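5-ketofructose reductase (Gluconobacter sp., PDB 7COL) probably catalyses the NADPH-dependent reduction of 5-ketofructose to fructose, with a fold related to that of shikimate dehydrogenases. Local coordinates at residues A[128-133]-A[152-157]; A[160-165]-A[176-181]. One frame throughout, in Å; residues are numbered along the deposited sequence.

Contact 1: residues A[128-133]-A[152-157]; sequences VILGAG and TIVNRD. With NDP (NADPH dihydro-nicotinamide-adenine-dinucleotide phosphate), chain C.
Ile129 and Thr152 open a run of parallel-strand bonds: Ile129 N donates to Thr152 O over 2.8 Å, Val154 N then reaches back to Ile129 O, and Gly131 N closes the run on Val154 O at 2.7 Å, all nearly straight. On one face of the sheet Val128, Leu130, Thr152 and Val154 gather. Val154 is the middle of that group: its CG2 swings beside the backbone N (CG1 takes the anti place, chi1 -171°) and meets Val128 CG1 at 3.7 Å, while Leu130 lies alongside and lays CD2 against Val154 CB. On the other face Ile153 CG2 touches both Gly131 O and the methyl of Ala132, and helix 134-145 packs over Ile129.

Where the two segments reach the NADPH, the Asn155 amide, with CG anti to the backbone N (chi1 -154°), is carried across to Ala132, whose CB sits 3.5 Å from Asn155 CG. Its two ends do different work: Asn155 OD1 accepts the ribose hydroxyl O3B, which also receives Ala132 N, and Asn155 ND2 gives one bond to phosphate oxygen O1X at 2.8 Å and another to Asp157 O, the latter lying in the amide plane. These bonds fix the amide's flip. An aspartate here would put an oxygen where ND2 stands, and would probably leave Asp157 O without its donor and set a negative charge against the 2'-phosphate. Arg156, its chain bent at chi2 and chi3, passes beside that phosphate, with C2A of the adenine over one face of its guanidinium, offset toward the rim. At Gly133 a side chain would run into NADPH O5B. A glycine-rich turn after the first strand, an asparagine bonded to the 2'-phosphate and an arginine that probably helps to recognise it are characteristic of an NADP-binding Rossmann fold.

Contact 2: residues A[160-165]-A[176-181]; sequences KAETIA and GEAQAW. With NDP (NADPH dihydro-nicotinamide-adenine-dinucleotide phosphate), chain C.
Ala178 presses its methyl into helix 160-165 between Ala161 and Ala165, in the second beta-alpha-beta unit of the Rossmann domain, where helix 158-171 returns antiparallel over the edge strand 175-180. The short axes stand 6.8 Å apart at an angle of 174°, a close approach that small residues permit. The methyls of Ala161 and Ala165 both point at the strand, and that of Ala178 points back between them: Ala178 CB lies 3.9 Å from Ala161 CB and equally far from Ala165 CB, two residues one helical turn apart, a turn held by the backbone bond from Ala165 N to Ala161 O. Ala165 CB also rests on the strand backbone, near Glu177 C. At Gly176 the helix comes so near that a methyl would clash with Ala165 O.

Glu162 starts out pointing away from the strand but bends at chi2 (94°), and the fold in its chain brings OE2 back over Ala178 CB at 3.4 Å, at the more open margin of the contact. On the far side of the strand, Glu177 and Gln179 both turn away from the helix and are joined by a hydrogen bond from Gln179 NE2 to Glu177 OE2 (3.1 Å); the acceptor lies in the amide plane of Gln179, but the donor is above the carboxylate plane.

One end of the contact leads to the cofactor: there Trp181, past the strand, sets CZ3 near C2A of the adenine, and Lys160 kinks at chi3 (85°) and runs CD and CE beside the 2'-phosphate, which Lys160 NZ meets with a hydrogen bond to O1X of 2.8 Å.

How the contacts relate
From the N terminus, the chain enters the parallel sheet at strand 126-130, passes through helix 134-145 and comes back at strand 150-155, where contact 1 closes the first crossover. Helix 158-171 follows at once, and contact 2 closes the turn that brings the chain from it back along strand 175-180, so the contacts stand in series, neither nested nor crossed. Strand 150-155 is their shared piece: Ile153 N and Ile153 O face Glu177 O and Gln179 N, probable hydrogen bonds that add the edge strand to the sheet. Lys160 CE packs on Ala132 O, and both contacts send a side chain (Asn155, Lys160) to the same oxygen, O1X, of the NADPH 2'-phosphate.

Contact 1: residues A[128-133]-A[152-157]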
ATOM      1  N   VAL A 128       7.315   0.065  39.959  1.00 17.60           N
ATOM      2  CA  VAL A 128       6.192  -0.870  40.119  1.00 18.47           C
ATOM      3  C   VAL A 128       5.323  -0.841  38.858  1.00 19.08           C
ATOM      4  O   VAL A 128       4.984   0.226  38.357  1.00 19.48           O
ATOM      5  CB  VAL A 128       5.350  -0.610  41.402  1.00 18.51           C
ATOM      6  CG1 VAL A 128       4.130  -1.530  41.477  1.00 18.74           C
ATOM      7  CG2 VAL A 128       6.194  -0.813  42.658  1.00 18.27           C
ATOM      8  N   ILE A 129       4.996  -2.031  38.355  1.00 19.65           N
ATOM      9  CA  ILE A 129       4.106  -2.203  37.207  1.00 20.14           C
ATOM     10  C   ILE A 129       2.892  -2.977  37.685  1.00 20.10           C
ATOM     11  O   ILE A 129       3.030  -4.041  38.296  1.00 20.53           O
ATOM     12  CB  ILE A 129       4.768  -2.984  36.043  1.00 20.51           C
ATOM     13  CG1 ILE A 129       6.014  -2.257  35.520  1.00 20.24           C
ATOM     14  CG2 ILE A 129       3.764  -3.217  34.917  1.00 21.84           C
ATOM     15  CD1 ILE A 129       6.917  -3.131  34.680  1.00 19.92           C
ATOM     16  N   LEU A 130       1.712  -2.424  37.426  1.00 20.24           N
ATOM     17  CA  LEU A 130       0.464  -3.125  37.691  1.00 20.76           C
ATOM     18  C   LEU A 130       0.070  -3.910  36.444  1.00 20.86           C
ATOM     19  O   LEU A 130      -0.103  -3.334  35.378  1.00 21.36           O
ATOM     20  CB  LEU A 130      -0.634  -2.124  38.101  1.00 20.64           C
ATOM     21  CG  LEU A 130      -0.331  -1.147  39.243  1.00 20.61           C
ATOM     22  CD1 LEU A 130      -1.376  -0.032  39.300  1.00 20.94           C
ATOM     23  CD2 LEU A 130      -0.177  -1.862  40.594  1.00 20.76           C
ATOM     24  N   GLY A 131      -0.047  -5.228  36.595  1.00 21.19           N
ATOM     25  CA  GLY A 131      -0.411  -6.128  35.512  1.00 21.03           C
ATOM     26  C   GLY A 131       0.765  -7.001  35.137  1.00 21.15           C
ATOM     27  O   GLY A 131       1.914  -6.670  35.447  1.00 21.62           O
ATOM     28  N   ALA A 132       0.466  -8.119  34.485  1.00 20.62           N
ATOM     29  CA  ALA A 132       1.467  -9.080  34.033  1.00 20.65           C
ATOM     30  C   ALA A 132       1.119  -9.681  32.664  1.00 20.03           C
ATOM     31  O   ALA A 132       1.407 -10.847  32.380  1.00 21.28           O
ATOM     32  CB  ALA A 132       1.674 -10.170  35.083  1.00 19.72           C
ATOM     33  N   GLY A 133       0.494  -8.878  31.812  1.00 19.77           N
ATOM     34  CA  GLY A 133       0.221  -9.289  30.439  1.00 18.05           C
ATOM     35  C   GLY A 133       1.333  -8.865  29.515  1.00 17.05           C
ATOM     36  O   GLY A 133       2.434  -8.518  29.962  1.00 16.39           O
ATOM     37  N   THR A 152       9.123  -4.186  40.302  1.00 18.95           N
ATOM     38  CA  THR A 152       8.094  -4.999  40.949  1.00 19.68           C
ATOM     39  C   THR A 152       6.852  -5.144  40.075  1.00 19.85           C
ATOM     40  O   THR A 152       6.278  -4.155  39.628  1.00 20.04           O
ATOM     41  CB  THR A 152       7.768  -4.454  42.354  1.00 19.99           C
ATOM     42  OG1 THR A 152       8.978  -4.428  43.124  1.00 20.53           O
ATOM     43  CG2 THR A 152       6.751  -5.319  43.059  1.00 20.55           C
ATOM     44  N   ILE A 153       6.446  -6.391  39.843  1.00 20.59           N
ATOM     45  CA  ILE A 153       5.291  -6.706  38.992  1.00 22.05           C
ATOM     46  C   ILE A 153       4.146  -7.132  39.907  1.00 23.37           C
ATOM     47  O   ILE A 153       4.275  -8.102  40.658  1.00 24.93           O
ATOM     48  CB  ILE A 153       5.590  -7.842  37.964  1.00 22.23           C
ATOM     49  CG1 ILE A 153       6.812  -7.522  37.099  1.00 22.92           C
ATOM     50  CG2 ILE A 153       4.388  -8.103  37.058  1.00 21.53           C
ATOM     51  CD1 ILE A 153       8.101  -8.148  37.592  1.00 23.35           C
ATOM     52  N   VAL A 154       3.034  -6.401  39.842  1.00 24.11           N
ATOM     53  CA  VAL A 154       1.884  -6.670  40.707  1.00 23.84           C
ATOM     54  C   VAL A 154       0.730  -7.176  39.852  1.00 24.04           C
ATOM     55  O   VAL A 154       0.316  -6.528  38.885  1.00 24.29           O
ATOM     56  CB  VAL A 154       1.487  -5.434  41.546  1.00 25.01           C
ATOM     57  CG1 VAL A 154       0.436  -5.801  42.593  1.00 25.65           C
ATOM     58  CG2 VAL A 154       2.718  -4.827  42.220  1.00 24.49           C
ATOM     59  N   ASN A 155       0.239  -8.363  40.198  1.00 24.16           N
ATOM     60  CA  ASN A 155      -0.815  -9.020  39.430  1.00 23.98           C
ATOM     61  C   ASN A 155      -1.757  -9.808  40.303  1.00 25.73           C
ATOM     62  O   ASN A 155      -1.357 -10.354  41.338  1.00 25.46           O
ATOM     63  CB  ASN A 155      -0.221  -9.923  38.355  1.00 22.52           C
ATOM     64  CG  ASN A 155      -1.154 -10.121  37.179  1.00 21.97           C
ATOM     65  OD1 ASN A 155      -1.591  -9.157  36.554  1.00 20.06           O
ATOM     66  ND2 ASN A 155      -1.437 -11.381  36.849  1.00 20.85           N
ATOM     67  N   ARG A 156      -3.020  -9.824  39.888  1.00 29.05           N
ATOM     68  CA  ARG A 156      -4.080 -10.626  40.512  1.00 31.99           C
ATOM     69  C   ARG A 156      -3.688 -12.106  40.497  1.00 30.90           C
ATOM     70  O   ARG A 156      -3.699 -12.760  41.548  1.00 31.13           O
ATOM     71  CB  ARG A 156      -5.407 -10.348  39.789  1.00 36.08           C
ATOM     72  CG  ARG A 156      -6.580 -11.268  40.092  1.00 40.50           C
ATOM     73  CD  ARG A 156      -7.357 -11.520  38.807  1.00 42.28           C
ATOM     74  NE  ARG A 156      -8.261 -10.425  38.463  1.00 43.02           N
ATOM     75  CZ  ARG A 156      -8.496  -9.976  37.228  1.00 42.60           C
ATOM     76  NH1 ARG A 156      -7.886 -10.490  36.167  1.00 43.44           N
ATOM     77  NH2 ARG A 156      -9.352  -8.988  37.054  1.00 44.24           N
ATOM     78  N   ASP A 157      -3.313 -12.605  39.316  1.00 30.44           N
ATOM     79  CA  ASP A 157      -2.706 -13.936  39.162  1.00 29.39           C
ATOM     80  C   ASP A 157      -1.195 -13.823  39.407  1.00 29.49           C
ATOM     81  O   ASP A 157      -0.431 -13.519  38.490  1.00 29.30           O
ATOM     82  CB  ASP A 157      -3.018 -14.501  37.765  1.00 29.51           C
ATOM     83  CG  ASP A 157      -2.422 -15.904  37.512  1.00 29.32           C
ATOM     84  OD1 ASP A 157      -1.820 -16.533  38.409  1.00 29.11           O
ATOM     85  OD2 ASP A 157      -2.573 -16.388  36.374  1.00 31.58           O
TER
HETATM   86  PA  NDP C 501      -3.322  -8.558  28.423  1.00 38.60           P
HETATM   87  O1A NDP C 501      -4.700  -9.154  28.225  1.00 38.21           O
HETATM   88  O2A NDP C 501      -2.113  -9.280  27.875  1.00 37.48           O
HETATM   89  O5B NDP C 501      -3.091  -8.330  30.006  1.00 38.47           O
HETATM   90  C5B NDP C 501      -4.110  -7.731  30.808  1.00 37.05           C
HETATM   91  C4B NDP C 501      -3.561  -7.468  32.203  1.00 36.34           C
HETATM   92  O4B NDP C 501      -4.461  -6.613  32.908  1.00 36.24           O
HETATM   93  C3B NDP C 501      -3.465  -8.737  33.028  1.00 36.50           C
HETATM   94  O3B NDP C 501      -2.288  -8.679  33.843  1.00 34.69           O
HETATM   95  C2B NDP C 501      -4.689  -8.698  33.921  1.00 36.98           C
HETATM   96  O2B NDP C 501      -4.532  -9.434  35.136  1.00 39.15           O
HETATM   97  C1B NDP C 501      -4.853  -7.209  34.150  1.00 35.05           C
HETATM   98  N9A NDP C 501      -6.244  -6.848  34.501  1.00 33.67           N
HETATM   99  C8A NDP C 501      -7.256  -6.646  33.626  1.00 34.16           C
HETATM  100  N7A NDP C 501      -8.405  -6.339  34.274  1.00 33.32           N
HETATM  101  C5A NDP C 501      -8.124  -6.327  35.593  1.00 32.70           C
HETATM  102  C6A NDP C 501      -8.870  -6.067  36.850  1.00 32.91           C
HETATM  103  N6A NDP C 501     -10.185  -5.751  36.797  1.00 33.87           N
HETATM  104  N1A NDP C 501      -8.208  -6.161  38.040  1.00 32.88           N
HETATM  105  C2A NDP C 501      -6.899  -6.472  38.108  1.00 31.82           C
HETATM  106  N3A NDP C 501      -6.157  -6.716  37.003  1.00 32.69           N
HETATM  107  C4A NDP C 501      -6.698  -6.662  35.743  1.00 33.44           C
HETATM  108  O3  NDP C 501      -3.339  -7.031  27.892  1.00 37.88           O
HETATM  109  PN  NDP C 501      -2.003  -6.272  27.379  1.00 37.15           P
HETATM  110  O1N NDP C 501      -1.730  -6.721  25.955  1.00 35.81           O
HETATM  111  O2N NDP C 501      -0.936  -6.418  28.431  1.00 33.68           O
HETATM  112  O5D NDP C 501      -2.443  -4.711  27.304  1.00 35.90           O
HETATM  113  C5D NDP C 501      -2.970  -3.998  28.425  1.00 36.09           C
HETATM  114  C4D NDP C 501      -3.436  -2.611  27.983  1.00 36.21           C
HETATM  115  O4D NDP C 501      -2.320  -1.832  27.541  1.00 35.46           O
HETATM  116  C3D NDP C 501      -4.424  -2.656  26.822  1.00 37.12           C
HETATM  117  O3D NDP C 501      -5.573  -1.901  27.211  1.00 38.28           O
HETATM  118  C2D NDP C 501      -3.705  -2.031  25.630  1.00 36.65           C
HETATM  119  O2D NDP C 501      -4.590  -1.202  24.873  1.00 37.05           O
HETATM  120  C1D NDP C 501      -2.584  -1.213  26.273  1.00 36.18           C
HETATM  121  N1N NDP C 501      -1.332  -1.042  25.501  1.00 35.84           N
HETATM  122  C2N NDP C 501      -0.936   0.231  25.261  1.00 34.43           C
HETATM  123  C3N NDP C 501       0.241   0.528  24.553  1.00 32.72           C
HETATM  124  C7N NDP C 501       0.635   1.974  24.301  1.00 31.91           C
HETATM  125  O7N NDP C 501       1.612   2.242  23.593  1.00 29.86           O
HETATM  126  N7N NDP C 501      -0.095   2.960  24.854  1.00 29.25           N
HETATM  127  C4N NDP C 501       1.030  -0.550  24.109  1.00 33.90           C
HETATM  128  C5N NDP C 501       0.619  -1.865  24.373  1.00 33.78           C
HETATM  129  C6N NDP C 501      -0.571  -2.086  25.080  1.00 34.62           C
HETATM  130  P2B NDP C 501      -4.622 -11.046  35.151  1.00 40.23           P
HETATM  131  O1X NDP C 501      -3.246 -11.462  34.683  1.00 40.30           O
HETATM  132  O2X NDP C 501      -4.897 -11.388  36.602  1.00 39.29           O
HETATM  133  O3X NDP C 501      -5.739 -11.372  34.190  1.00 39.55           O

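Contact 2: residues A[160-165]-A[176-181]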
ATOM      1  N   LYS A 160       1.565 -15.273  37.077  1.00 25.97           N
ATOM      2  CA  LYS A 160       1.845 -14.483  35.864  1.00 26.17           C
ATOM      3  C   LYS A 160       2.893 -13.407  36.152  1.00 25.11           C
ATOM      4  O   LYS A 160       3.744 -13.131  35.314  1.00 22.16           O
ATOM      5  CB  LYS A 160       0.579 -13.839  35.312  1.00 27.29           C
ATOM      6  CG  LYS A 160      -0.248 -14.760  34.436  1.00 29.16           C
ATOM      7  CD  LYS A 160      -1.462 -14.047  33.877  1.00 29.62           C
ATOM      8  CE  LYS A 160      -1.139 -13.271  32.604  1.00 30.64           C
ATOM      9  NZ  LYS A 160      -2.248 -12.343  32.252  1.00 31.65           N
ATOM     10  N   ALA A 161       2.820 -12.835  37.358  1.00 24.45           N
ATOM     11  CA  ALA A 161       3.767 -11.839  37.859  1.00 24.08           C
ATOM     12  C   ALA A 161       5.154 -12.438  38.062  1.00 23.99           C
ATOM     13  O   ALA A 161       6.168 -11.786  37.766  1.00 22.07           O
ATOM     14  CB  ALA A 161       3.253 -11.245  39.167  1.00 23.82           C
ATOM     15  N   GLU A 162       5.174 -13.677  38.565  1.00 24.95           N
ATOM     16  CA  GLU A 162       6.391 -14.469  38.817  1.00 27.27           C
ATOM     17  C   GLU A 162       7.198 -14.689  37.538  1.00 25.03           C
ATOM     18  O   GLU A 162       8.428 -14.544  37.534  1.00 23.98           O
ATOM     19  CB  GLU A 162       6.008 -15.832  39.412  1.00 31.14           C
ATOM     20  CG  GLU A 162       7.040 -16.449  40.335  1.00 36.69           C
ATOM     21  CD  GLU A 162       6.785 -16.117  41.796  1.00 40.01           C
ATOM     22  OE1 GLU A 162       6.201 -16.961  42.510  1.00 40.17           O
ATOM     23  OE2 GLU A 162       7.165 -15.008  42.231  1.00 44.26           O
ATOM     24  N   THR A 163       6.483 -15.021  36.462  1.00 23.47           N
ATOM     25  CA  THR A 163       7.069 -15.258  35.140  1.00 21.87           C
ATOM     26  C   THR A 163       7.903 -14.050  34.707  1.00 20.84           C
ATOM     27  O   THR A 163       9.070 -14.196  34.370  1.00 21.32           O
ATOM     28  CB  THR A 163       5.965 -15.608  34.123  1.00 21.77           C
ATOM     29  OG1 THR A 163       5.392 -16.877  34.479  1.00 22.68           O
ATOM     30  CG2 THR A 163       6.503 -15.668  32.676  1.00 21.14           C
ATOM     31  N   ILE A 164       7.312 -12.860  34.750  1.00 20.07           N
ATOM     32  CA  ILE A 164       8.044 -11.629  34.418  1.00 18.13           C
ATOM     33  C   ILE A 164       9.188 -11.331  35.393  1.00 17.95           C
ATOM     34  O   ILE A 164      10.271 -10.990  34.940  1.00 19.22           O
ATOM     35  CB  ILE A 164       7.102 -10.423  34.214  1.00 17.70           C
ATOM     36  CG1 ILE A 164       6.128 -10.726  33.061  1.00 17.47           C
ATOM     37  CG2 ILE A 164       7.900  -9.130  33.973  1.00 16.49           C
ATOM     38  CD1 ILE A 164       4.872  -9.888  33.056  1.00 17.93           C
ATOM     39  N   ALA A 165       8.970 -11.494  36.703  1.00 17.43           N
ATOM     40  CA  ALA A 165      10.038 -11.280  37.709  1.00 17.51           C
ATOM     41  C   ALA A 165      11.296 -12.113  37.464  1.00 17.69           C
ATOM     42  O   ALA A 165      12.435 -11.620  37.592  1.00 16.72           O
ATOM     43  CB  ALA A 165       9.516 -11.538  39.124  1.00 16.91           C
ATOM     44  N   GLY A 176      14.190  -8.319  39.774  1.00 25.44           N
ATOM     45  CA  GLY A 176      12.760  -8.504  39.571  1.00 28.02           C
ATOM     46  C   GLY A 176      12.069  -9.078  40.789  1.00 28.87           C
ATOM     47  O   GLY A 176      12.574 -10.017  41.403  1.00 29.27           O
ATOM     48  N   GLU A 177      10.910  -8.506  41.118  1.00 29.46           N
ATOM     49  CA  GLU A 177      10.067  -8.953  42.227  1.00 29.68           C
ATOM     50  C   GLU A 177       8.624  -9.122  41.751  1.00 29.43           C
ATOM     51  O   GLU A 177       8.135  -8.350  40.914  1.00 26.94           O
ATOM     52  CB  GLU A 177      10.134  -7.959  43.396  1.00 30.35           C
ATOM     53  CG  GLU A 177       9.688  -8.531  44.743  1.00 32.26           C
ATOM     54  CD  GLU A 177       9.596  -7.487  45.847  1.00 33.27           C
ATOM     55  OE1 GLU A 177      10.480  -6.607  45.946  1.00 35.84           O
ATOM     56  OE2 GLU A 177       8.633  -7.548  46.637  1.00 34.59           O
ATOM     57  N   ALA A 178       7.972 -10.159  42.276  1.00 28.51           N
ATOM     58  CA  ALA A 178       6.563 -10.434  42.021  1.00 28.56           C
ATOM     59  C   ALA A 178       5.781 -10.290  43.316  1.00 29.14           C
ATOM     60  O   ALA A 178       6.241 -10.724  44.380  1.00 28.77           O
ATOM     61  CB  ALA A 178       6.392 -11.830  41.454  1.00 29.58           C
ATOM     62  N   GLN A 179       4.613  -9.657  43.217  1.00 29.96           N
ATOM     63  CA  GLN A 179       3.681  -9.496  44.341  1.00 30.39           C
ATOM     64  C   GLN A 179       2.241  -9.807  43.941  1.00 29.36           C
ATOM     65  O   GLN A 179       1.823  -9.548  42.800  1.00 28.33           O
ATOM     66  CB  GLN A 179       3.744  -8.077  44.901  1.00 31.02           C
ATOM     67  CG  GLN A 179       4.916  -7.808  45.828  1.00 33.57           C
ATOM     68  CD  GLN A 179       4.874  -6.421  46.450  1.00 34.59           C
ATOM     69  OE1 GLN A 179       3.808  -5.842  46.638  1.00 37.13           O
ATOM     70  NE2 GLN A 179       6.041  -5.890  46.784  1.00 35.66           N
ATOM     71  N   ALA A 180       1.487 -10.359  44.889  1.00 29.53           N
ATOM     72  CA  ALA A 180       0.040 -10.553  44.724  1.00 31.84           C
ATOM     73  C   ALA A 180      -0.689  -9.209  44.848  1.00 32.49           C
ATOM     74  O   ALA A 180      -0.188  -8.287  45.504  1.00 33.75           O
ATOM     75  CB  ALA A 180      -0.483 -11.544  45.753  1.00 31.04           C
ATOM     76  N   TRP A 181      -1.858  -9.101  44.218  1.00 33.45           N
ATOM     77  CA  TRP A 181      -2.671  -7.880  44.304  1.00 35.70           C
ATOM     78  C   TRP A 181      -3.781  -8.000  45.359  1.00 39.18           C
ATOM     79  O   TRP A 181      -4.963  -8.133  45.029  1.00 40.56           O
ATOM     80  CB  TRP A 181      -3.240  -7.483  42.930  1.00 32.71           C
ATOM     81  CG  TRP A 181      -3.577  -6.006  42.809  1.00 31.64           C
ATOM     82  CD1 TRP A 181      -3.859  -5.127  43.828  1.00 31.33           C
ATOM     83  CD2 TRP A 181      -3.683  -5.250  41.599  1.00 30.98           C
ATOM     84  NE1 TRP A 181      -4.132  -3.884  43.325  1.00 30.70           N
ATOM     85  CE2 TRP A 181      -4.026  -3.925  41.960  1.00 30.97           C
ATOM     86  CE3 TRP A 181      -3.516  -5.561  40.242  1.00 31.07           C
ATOM     87  CZ2 TRP A 181      -4.206  -2.904  41.008  1.00 31.32           C
ATOM     88  CZ3 TRP A 181      -3.699  -4.552  39.294  1.00 31.58           C
ATOM     89  CH2 TRP A 181      -4.041  -3.234  39.686  1.00 30.40           C
TER
HETATM   90  PA  NDP C 501      -3.322  -8.558  28.423  1.00 38.60           P
HETATM   91  O1A NDP C 501      -4.700  -9.154  28.225  1.00 38.21           O
HETATM   92  O2A NDP C 501      -2.113  -9.280  27.875  1.00 37.48           O
HETATM   93  O5B NDP C 501      -3.091  -8.330  30.006  1.00 38.47           O
HETATM   94  C5B NDP C 501      -4.110  -7.731  30.808  1.00 37.05           C
HETATM   95  C4B NDP C 501      -3.561  -7.468  32.203  1.00 36.34           C
HETATM   96  O4B NDP C 501      -4.461  -6.613  32.908  1.00 36.24           O
HETATM   97  C3B NDP C 501      -3.465  -8.737  33.028  1.00 36.50           C
HETATM   98  O3B NDP C 501      -2.288  -8.679  33.843  1.00 34.69           O
HETATM   99  C2B NDP C 501      -4.689  -8.698  33.921  1.00 36.98           C
HETATM  100  O2B NDP C 501      -4.532  -9.434  35.136  1.00 39.15           O
HETATM  101  C1B NDP C 501      -4.853  -7.209  34.150  1.00 35.05           C
HETATM  102  N9A NDP C 501      -6.244  -6.848  34.501  1.00 33.67           N
HETATM  103  C8A NDP C 501      -7.256  -6.646  33.626  1.00 34.16           C
HETATM  104  N7A NDP C 501      -8.405  -6.339  34.274  1.00 33.32           N
HETATM  105  C5A NDP C 501      -8.124  -6.327  35.593  1.00 32.70           C
HETATM  106  C6A NDP C 501      -8.870  -6.067  36.850  1.00 32.91           C
HETATM  107  N6A NDP C 501     -10.185  -5.751  36.797  1.00 33.87           N
HETATM  108  N1A NDP C 501      -8.208  -6.161  38.040  1.00 32.88           N
HETATM  109  C2A NDP C 501      -6.899  -6.472  38.108  1.00 31.82           C
HETATM  110  N3A NDP C 501      -6.157  -6.716  37.003  1.00 32.69           N
HETATM  111  C4A NDP C 501      -6.698  -6.662  35.743  1.00 33.44           C
HETATM  112  O3  NDP C 501      -3.339  -7.031  27.892  1.00 37.88           O
HETATM  113  PN  NDP C 501      -2.003  -6.272  27.379  1.00 37.15           P
HETATM  114  O1N NDP C 501      -1.730  -6.721  25.955  1.00 35.81           O
HETATM  115  O2N NDP C 501      -0.936  -6.418  28.431  1.00 33.68           O
HETATM  116  O5D NDP C 501      -2.443  -4.711  27.304  1.00 35.90           O
HETATM  117  C5D NDP C 501      -2.970  -3.998  28.425  1.00 36.09           C
HETATM  118  C4D NDP C 501      -3.436  -2.611  27.983  1.00 36.21           C
HETATM  119  O4D NDP C 501      -2.320  -1.832  27.541  1.00 35.46           O
HETATM  120  C3D NDP C 501      -4.424  -2.656  26.822  1.00 37.12           C
HETATM  121  O3D NDP C 501      -5.573  -1.901  27.211  1.00 38.28           O
HETATM  122  C2D NDP C 501      -3.705  -2.031  25.630  1.00 36.65           C
HETATM  123  O2D NDP C 501      -4.590  -1.202  24.873  1.00 37.05           O
HETATM  124  C1D NDP C 501      -2.584  -1.213  26.273  1.00 36.18           C
HETATM  125  N1N NDP C 501      -1.332  -1.042  25.501  1.00 35.84           N
HETATM  126  C2N NDP C 501      -0.936   0.231  25.261  1.00 34.43           C
HETATM  127  C3N NDP C 501       0.241   0.528  24.553  1.00 32.72           C
HETATM  128  C7N NDP C 501       0.635   1.974  24.301  1.00 31.91           C
HETATM  129  O7N NDP C 501       1.612   2.242  23.593  1.00 29.86           O
HETATM  130  N7N NDP C 501      -0.095   2.960  24.854  1.00 29.25           N
HETATM  131  C4N NDP C 501       1.030  -0.550  24.109  1.00 33.90           C
HETATM  132  C5N NDP C 501       0.619  -1.865  24.373  1.00 33.78           C
HETATM  133  C6N NDP C 501      -0.571  -2.086  25.080  1.00 34.62           C
HETATM  134  P2B NDP C 501      -4.622 -11.046  35.151  1.00 40.23           P
HETATM  135  O1X NDP C 501      -3.246 -11.462  34.683  1.00 40.30           O
HETATM  136  O2X NDP C 501      -4.897 -11.388  36.602  1.00 39.29           O
HETATM  137  O3X NDP C 501      -5.739 -11.372  34.190  1.00 39.55           O